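Local coordinates for oxidase/hydroxylase (Streptomyces hygroscopicus subsp. hygroscopicus, PDB 4XCB), which probably acts as a 2-oxoglutarate-dependent, metal-binding oxygenase of the phytanoyl-CoA dioxygenase family, with hygromycin B held in its active-site pocket, at residues 6-9 / 10-13; 194-197 / 198-201; 170-173 / 174-178. All coordinates share one frame; numbering follows the deposited sequence.

Contact 1: 6-9 / 10-13; sequences ALTR and EQLY
Thr8 and Gln11 lean across the first turn of helix 9-18, each side chain bonded to the other's backbone. Thr8 OG1 stands between its own backbone N and carbonyl carbon (chi1 64°), which aims it into the turn, where it accepts from Gln11 N at 3.1 Å. Gln11 sends its chain back the other way: CG lies anti to the carbonyl carbon (chi1 -77°), the rest runs out extended, and OE1 receives Thr8 N at 2.9 Å on a lone pair, in the carbonyl plane. The two side chains pass at a slant, with Thr8 OG1 3.4 Å from Gln11 CG. A water donates to both Gln11 OE1 and Ala6 O, so the amide oxygen accepts twice, from Thr8 N and from the water. Leu7 meets Gln11 at roughly a right angle, Leu7 CD2 3.7 Å from Gln11 OE1, while its other methyl, CD1, rests 3.9 Å from Leu12 CD2. The opposite branch of Leu12, CD1, lies over one face of the Arg9 guanidinium, offset toward the rim and 3.3 Å from Arg9 NH2; the arginine folds back along the leucine. Backbone bonds from Leu12 N to Thr8 O and from Tyr13 N to Arg9 O start the helix proper. Leu7 also packs on Pro77 and Val81 of helix 72-82, whereas Arg9 and Leu12 touch Phe167 of the second subunit. With Thr8 as N-cap, the reciprocal pair is a classic capping box at a helix start.

Contact 2: 194-197 / 198-201; sequences FVRS and GDVL
Asp199 OD2 takes the backbone N of Arg196 at 2.7 Å in a nearly straight bond (170° at the hydrogen), the donor standing well above the carboxylate plane. CG of the aspartate lies anti to its own carbonyl carbon (chi1 -67°), which turns the carboxylate back toward the Arg196 backbone N. The other oxygen, Asp199 OD1, accepts from Gly25 N and from a water at 2.8 Å that also donates to Ser197 O, so both oxygens of this buried group are engaged. In the reverse direction Asp199 N donates to Arg196 O at 3.0 Å. This closes a type II beta turn from Arg196 to Asp199, linking strand 190-193 of one sheet to strand 200-204 of the other in the double-stranded beta-helix. Gly198 has the positive phi (101°) of the third turn position, where a CB would clash with Ser197 O. Asp147 forms a salt bridge with Arg196 NH1 and accepts from Ser197 N. Arg196 CB rests 3.6 Å from Asp199 OD2, and Val195 CB approaches the same oxygen at 3.8 Å. Val195 packs inward on Tyr144, a 2-oxoglutarate-binding residue, while Ser197 lies against Val32 and Arg36 of helix 29-40.

Contact 3: 170-173 / 174-178; sequences LRER and AERGE
Leu170 O accepts from Ala174 N at 3.1 Å, an early rung of the short helix 170-175, while the leucine side chain turns inward onto Phe259. Arg171 O likewise receives Glu175 N, and Arg171 CG lies 3.8 Å from Glu175 OE2; the two chains slant past each other. The Arg171 guanidinium goes elsewhere, forming salt bridges to Asp254 and Asp113. Glu172 has CG wedged between its backbone N and carbonyl carbon (chi1 50°), and a bend at chi2 brings the carboxylate over to Arg176. Glu172 OE2 meets Arg176 NH2 at 2.7 Å, the oxygen at the guanidinium edge near its plane and approached on its anti side, from out of the carboxylate plane; a weak second bond comes from NE. The two planes are turned 58° apart, so this is a salt bridge on one oxygen rather than a flat paired one. Arg173 O receives Glu178 N at 2.9 Å, and Gly177 N donates to Ala174 O: a Schellman motif that ends the helix, with Gly177 in positive phi (69°) as its C-prime residue. Beside this cap Glu178 CG lies over one face of the Arg173 guanidinium. Glu178 OE1 sits 3.6 Å from Arg173 NH2 but well out of plane, so the salt bridge is one of charges, with no N-H pointing at the oxygen. A water in the guanidinium plane accepts from Arg173 NE and donates to Glu178 O.

How the contacts relate
From the N terminus, contact 1 opens helix 9-18, which leads into strand 20-23, outermost in this chain's larger sheet. Contact 3 comes next and closes the short helix 170-175, between strand 156-159 and strand 190-193 of the smaller sheet. Contact 2 then turns the chain from 190-193 into 200-204, beside 20-23. All three are local, in series, with no nesting or crossing. Contacts 1 and 2 have centres about 18 Å apart, whereas the centre of contact 3 is about 37 Å and 33 Å from those of contacts 1 and 2. Across subunits, however, contacts 1 and 3 approach: Arg9 packs on Arg176 of the second subunit, and Glu10 forms a long, weak ion pair with its Arg173.

Contact 1: 6-9 / 10-13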
loop_
_atom_site.group_PDB
_atom_site.type_symbol
_atom_site.label_atom_id
_atom_site.label_comp_id
_atom_site.label_asym_id
_atom_site.label_seq_id
_atom_site.Cartn_x
_atom_site.Cartn_y
_atom_site.Cartn_z
ATOM N N ALA A 6 -8.797 -24.700 1.078
ATOM C CA ALA A 6 -9.867 -24.577 0.101
ATOM C C ALA A 6 -9.309 -24.193 -1.253
ATOM O O ALA A 6 -9.792 -24.648 -2.291
ATOM C CB ALA A 6 -10.872 -23.553 0.556
ATOM N N LEU A 7 -8.289 -23.340 -1.222
ATOM C CA LEU A 7 -7.651 -22.862 -2.447
ATOM C C LEU A 7 -6.178 -23.221 -2.453
ATOM O O LEU A 7 -5.485 -23.053 -1.450
ATOM C CB LEU A 7 -7.817 -21.338 -2.585
ATOM C CG LEU A 7 -9.247 -20.817 -2.758
ATOM C CD1 LEU A 7 -9.232 -19.301 -2.937
ATOM C CD2 LEU A 7 -9.946 -21.508 -3.921
ATOM N N THR A 8 -5.698 -23.693 -3.598
ATOM C CA THR A 8 -4.287 -24.007 -3.750
ATOM C C THR A 8 -3.467 -22.732 -3.873
ATOM O O THR A 8 -4.028 -21.648 -4.027
ATOM C CB THR A 8 -4.036 -24.874 -4.987
ATOM O OG1 THR A 8 -4.383 -24.132 -6.165
ATOM C CG2 THR A 8 -4.868 -26.145 -4.916
ATOM N N ARG A 9 -2.142 -22.878 -3.817
ATOM C CA ARG A 9 -1.218 -21.764 -4.021
ATOM C C ARG A 9 -1.497 -21.090 -5.361
ATOM O O ARG A 9 -1.547 -19.857 -5.462
ATOM C CB ARG A 9 0.241 -22.247 -3.968
ATOM C CG ARG A 9 0.780 -22.532 -2.576
ATOM C CD ARG A 9 0.820 -21.268 -1.735
ATOM N NE ARG A 9 -0.259 -21.228 -0.752
ATOM C CZ ARG A 9 -0.482 -20.210 0.075
ATOM N NH1 ARG A 9 0.298 -19.138 0.031
ATOM N NH2 ARG A 9 -1.484 -20.262 0.943
ATOM N N GLU A 10 -1.707 -21.909 -6.386
ATOM C CA GLU A 10 -1.954 -21.390 -7.713
ATOM C C GLU A 10 -3.299 -20.668 -7.796
ATOM O O GLU A 10 -3.400 -19.620 -8.428
ATOM C CB GLU A 10 -1.902 -22.517 -8.739
ATOM C CG GLU A 10 -1.992 -22.036 -10.156
ATOM C CD GLU A 10 -1.841 -23.162 -11.152
ATOM O OE1 GLU A 10 -0.777 -23.820 -11.151
ATOM O OE2 GLU A 10 -2.793 -23.390 -11.926
ATOM N N GLN A 11 -4.329 -21.223 -7.159
ATOM C CA GLN A 11 -5.647 -20.591 -7.151
ATOM C C GLN A 11 -5.599 -19.234 -6.444
ATOM O O GLN A 11 -6.177 -18.264 -6.938
ATOM C CB GLN A 11 -6.680 -21.503 -6.483
ATOM C CG GLN A 11 -7.145 -22.638 -7.378
ATOM C CD GLN A 11 -8.110 -23.592 -6.674
ATOM O OE1 GLN A 11 -7.834 -24.070 -5.572
ATOM N NE2 GLN A 11 -9.249 -23.869 -7.312
ATOM N N LEU A 12 -4.917 -19.163 -5.303
ATOM C CA LEU A 12 -4.708 -17.872 -4.635
ATOM C C LEU A 12 -3.942 -16.897 -5.524
ATOM O O LEU A 12 -4.268 -15.703 -5.572
ATOM C CB LEU A 12 -3.969 -18.055 -3.308
ATOM C CG LEU A 12 -4.763 -18.768 -2.220
ATOM C CD1 LEU A 12 -3.857 -19.210 -1.092
ATOM C CD2 LEU A 12 -5.839 -17.828 -1.699
ATOM N N TYR A 13 -2.925 -17.403 -6.224
ATOM C CA TYR A 13 -2.122 -16.539 -7.086
ATOM C C TYR A 13 -3.001 -15.921 -8.152
ATOM O O TYR A 13 -2.941 -14.713 -8.399
ATOM C CB TYR A 13 -0.978 -17.304 -7.754
ATOM C CG TYR A 13 -0.124 -16.424 -8.649
ATOM C CD1 TYR A 13 1.026 -15.809 -8.155
ATOM C CD2 TYR A 13 -0.464 -16.201 -9.976
ATOM C CE1 TYR A 13 1.815 -15.011 -8.979
ATOM C CE2 TYR A 13 0.305 -15.402 -10.790
ATOM C CZ TYR A 13 1.439 -14.809 -10.285
ATOM O OH TYR A 13 2.189 -14.020 -11.126
HETATM O O HOH W 1 -8.501 -25.972 -4.115
#

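Contact 2: 194-197 / 198-201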
loop_
_atom_site.group_PDB
_atom_site.type_symbol
_atom_site.label_atom_id
_atom_site.label_comp_id
_atom_site.label_asym_id
_atom_site.label_seq_id
_atom_site.Cartn_x
_atom_site.Cartn_y
_atom_site.Cartn_z
ATOM N N PHE A 194 -15.462 -17.976 -20.012
ATOM C CA PHE A 194 -16.481 -18.951 -20.368
ATOM C C PHE A 194 -16.649 -19.957 -19.249
ATOM O O PHE A 194 -15.689 -20.304 -18.568
ATOM C CB PHE A 194 -16.108 -19.624 -21.688
ATOM C CG PHE A 194 -15.840 -18.641 -22.780
ATOM C CD1 PHE A 194 -16.790 -17.686 -23.102
ATOM C CD2 PHE A 194 -14.627 -18.625 -23.436
ATOM C CE1 PHE A 194 -16.557 -16.753 -24.087
ATOM C CE2 PHE A 194 -14.379 -17.690 -24.434
ATOM C CZ PHE A 194 -15.343 -16.751 -24.758
ATOM N N VAL A 195 -17.885 -20.386 -19.015
ATOM C CA VAL A 195 -18.159 -21.276 -17.893
ATOM C C VAL A 195 -19.124 -22.382 -18.274
ATOM O O VAL A 195 -19.850 -22.272 -19.262
ATOM C CB VAL A 195 -18.753 -20.503 -16.672
ATOM C CG1 VAL A 195 -17.705 -19.595 -16.041
ATOM C CG2 VAL A 195 -19.979 -19.709 -17.082
ATOM N N ARG A 196 -19.134 -23.440 -17.468
ATOM C CA ARG A 196 -20.095 -24.528 -17.617
ATOM C C ARG A 196 -21.050 -24.525 -16.442
ATOM O O ARG A 196 -20.720 -23.992 -15.378
ATOM C CB ARG A 196 -19.380 -25.877 -17.716
ATOM C CG ARG A 196 -18.565 -26.019 -18.983
ATOM C CD ARG A 196 -19.451 -26.193 -20.207
ATOM N NE ARG A 196 -18.660 -26.678 -21.335
ATOM C CZ ARG A 196 -19.156 -27.061 -22.510
ATOM N NH1 ARG A 196 -20.463 -27.022 -22.735
ATOM N NH2 ARG A 196 -18.333 -27.486 -23.463
ATOM N N SER A 197 -22.240 -25.076 -16.655
ATOM C CA SER A 197 -23.228 -25.232 -15.600
ATOM C C SER A 197 -22.601 -26.001 -14.436
ATOM O O SER A 197 -22.019 -27.068 -14.636
ATOM C CB SER A 197 -24.473 -25.947 -16.157
ATOM O OG SER A 197 -25.450 -26.125 -15.155
ATOM N N GLY A 198 -22.682 -25.441 -13.229
ATOM C CA GLY A 198 -22.085 -26.074 -12.064
ATOM C C GLY A 198 -20.749 -25.487 -11.642
ATOM O O GLY A 198 -20.229 -25.802 -10.560
ATOM N N ASP A 199 -20.181 -24.642 -12.496
ATOM C CA ASP A 199 -18.974 -23.898 -12.152
ATOM C C ASP A 199 -19.285 -22.771 -11.177
ATOM O O ASP A 199 -20.389 -22.225 -11.178
ATOM C CB ASP A 199 -18.322 -23.275 -13.390
ATOM C CG ASP A 199 -17.759 -24.294 -14.362
ATOM O OD1 ASP A 199 -17.654 -25.495 -14.021
ATOM O OD2 ASP A 199 -17.382 -23.861 -15.479
ATOM N N VAL A 200 -18.289 -22.401 -10.382
ATOM C CA VAL A 200 -18.376 -21.241 -9.495
ATOM C C VAL A 200 -17.359 -20.192 -9.957
ATOM O O VAL A 200 -16.194 -20.516 -10.154
ATOM C CB VAL A 200 -18.087 -21.629 -8.045
ATOM C CG1 VAL A 200 -18.001 -20.392 -7.164
ATOM C CG2 VAL A 200 -19.178 -22.575 -7.518
ATOM N N LEU A 201 -17.802 -18.949 -10.128
ATOM C CA LEU A 201 -16.871 -17.843 -10.318
ATOM C C LEU A 201 -16.817 -17.063 -8.994
ATOM O O LEU A 201 -17.810 -16.470 -8.559
ATOM C CB LEU A 201 -17.293 -16.958 -11.510
ATOM C CG LEU A 201 -16.288 -15.976 -12.138
ATOM C CD1 LEU A 201 -16.790 -15.529 -13.502
ATOM C CD2 LEU A 201 -16.059 -14.742 -11.236
HETATM O O HOH W 2 -19.446 -27.683 -13.959
#

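Contact 3: 170-173 / 174-178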
loop_
_atom_site.group_PDB
_atom_site.type_symbol
_atom_site.label_atom_id
_atom_site.label_comp_id
_atom_site.label_asym_id
_atom_site.label_seq_id
_atom_site.Cartn_x
_atom_site.Cartn_y
_atom_site.Cartn_z
ATOM N N LEU A 170 -14.009 5.245 -16.326
ATOM C CA LEU A 170 -15.287 5.548 -16.940
ATOM C C LEU A 170 -15.575 7.041 -17.117
ATOM O O LEU A 170 -16.237 7.432 -18.081
ATOM C CB LEU A 170 -16.406 4.884 -16.141
ATOM C CG LEU A 170 -16.345 3.352 -16.223
ATOM C CD1 LEU A 170 -17.615 2.722 -15.625
ATOM C CD2 LEU A 170 -16.124 2.876 -17.668
ATOM N N ARG A 171 -15.091 7.871 -16.197
ATOM C CA ARG A 171 -15.452 9.289 -16.210
ATOM C C ARG A 171 -14.901 9.984 -17.462
ATOM O O ARG A 171 -15.615 10.741 -18.113
ATOM C CB ARG A 171 -14.956 9.990 -14.936
ATOM C CG ARG A 171 -15.469 11.414 -14.732
ATOM C CD ARG A 171 -16.966 11.453 -14.445
ATOM N NE ARG A 171 -17.333 10.807 -13.182
ATOM C CZ ARG A 171 -17.498 11.446 -12.028
ATOM N NH1 ARG A 171 -17.323 12.758 -11.960
ATOM N NH2 ARG A 171 -17.845 10.771 -10.936
ATOM N N GLU A 172 -13.643 9.708 -17.800
ATOM C CA GLU A 172 -13.012 10.348 -18.954
ATOM C C GLU A 172 -13.703 9.931 -20.243
ATOM O O GLU A 172 -13.908 10.755 -21.131
ATOM C CB GLU A 172 -11.513 10.023 -19.018
ATOM C CG GLU A 172 -11.154 8.549 -18.892
ATOM C CD GLU A 172 -10.885 7.852 -20.223
ATOM O OE1 GLU A 172 -10.752 6.607 -20.207
ATOM O OE2 GLU A 172 -10.801 8.535 -21.275
ATOM N N ARG A 173 -14.076 8.655 -20.333
ATOM C CA ARG A 173 -14.793 8.154 -21.504
ATOM C C ARG A 173 -16.098 8.909 -21.690
ATOM O O ARG A 173 -16.458 9.287 -22.804
ATOM C CB ARG A 173 -15.070 6.654 -21.381
ATOM C CG ARG A 173 -13.831 5.790 -21.421
ATOM C CD ARG A 173 -14.183 4.344 -21.765
ATOM N NE ARG A 173 -14.763 4.219 -23.103
ATOM C CZ ARG A 173 -14.059 4.207 -24.231
ATOM N NH1 ARG A 173 -12.737 4.323 -24.200
ATOM N NH2 ARG A 173 -14.680 4.087 -25.398
ATOM N N ALA A 174 -16.797 9.131 -20.584
ATOM C CA ALA A 174 -18.044 9.876 -20.610
ATOM C C ALA A 174 -17.807 11.317 -21.065
ATOM O O ALA A 174 -18.544 11.846 -21.897
ATOM C CB ALA A 174 -18.699 9.847 -19.250
ATOM N N GLU A 175 -16.768 11.943 -20.522
ATOM C CA GLU A 175 -16.428 13.316 -20.898
ATOM C C GLU A 175 -16.062 13.429 -22.374
ATOM O O GLU A 175 -16.304 14.453 -23.009
ATOM C CB GLU A 175 -15.276 13.834 -20.040
ATOM C CG GLU A 175 -15.638 14.018 -18.581
ATOM C CD GLU A 175 -14.444 14.402 -17.730
ATOM O OE1 GLU A 175 -13.317 14.439 -18.271
ATOM O OE2 GLU A 175 -14.635 14.668 -16.522
ATOM N N ARG A 176 -15.470 12.374 -22.919
ATOM C CA ARG A 176 -15.095 12.383 -24.320
ATOM C C ARG A 176 -16.270 11.938 -25.185
ATOM O O ARG A 176 -16.119 11.710 -26.385
ATOM C CB ARG A 176 -13.869 11.504 -24.555
ATOM C CG ARG A 176 -12.567 12.292 -24.551
ATOM C CD ARG A 176 -11.361 11.387 -24.683
ATOM N NE ARG A 176 -10.913 10.889 -23.387
ATOM C CZ ARG A 176 -9.942 11.447 -22.668
ATOM N NH1 ARG A 176 -9.309 12.524 -23.122
ATOM N NH2 ARG A 176 -9.599 10.928 -21.494
ATOM N N GLY A 177 -17.439 11.826 -24.558
ATOM C CA GLY A 177 -18.681 11.538 -25.254
ATOM C C GLY A 177 -18.766 10.134 -25.819
ATOM O O GLY A 177 -19.392 9.915 -26.856
ATOM N N GLU A 178 -18.137 9.181 -25.137
ATOM C CA GLU A 178 -18.102 7.795 -25.594
ATOM C C GLU A 178 -19.219 6.976 -24.959
ATOM O O GLU A 178 -18.950 6.075 -24.167
ATOM C CB GLU A 178 -16.746 7.158 -25.274
ATOM C CG GLU A 178 -15.545 7.845 -25.905
ATOM C CD GLU A 178 -15.461 7.623 -27.399
ATOM O OE1 GLU A 178 -15.747 6.491 -27.851
ATOM O OE2 GLU A 178 -15.116 8.583 -28.124
HETATM O O HOH W 3 -17.262 4.113 -23.364
#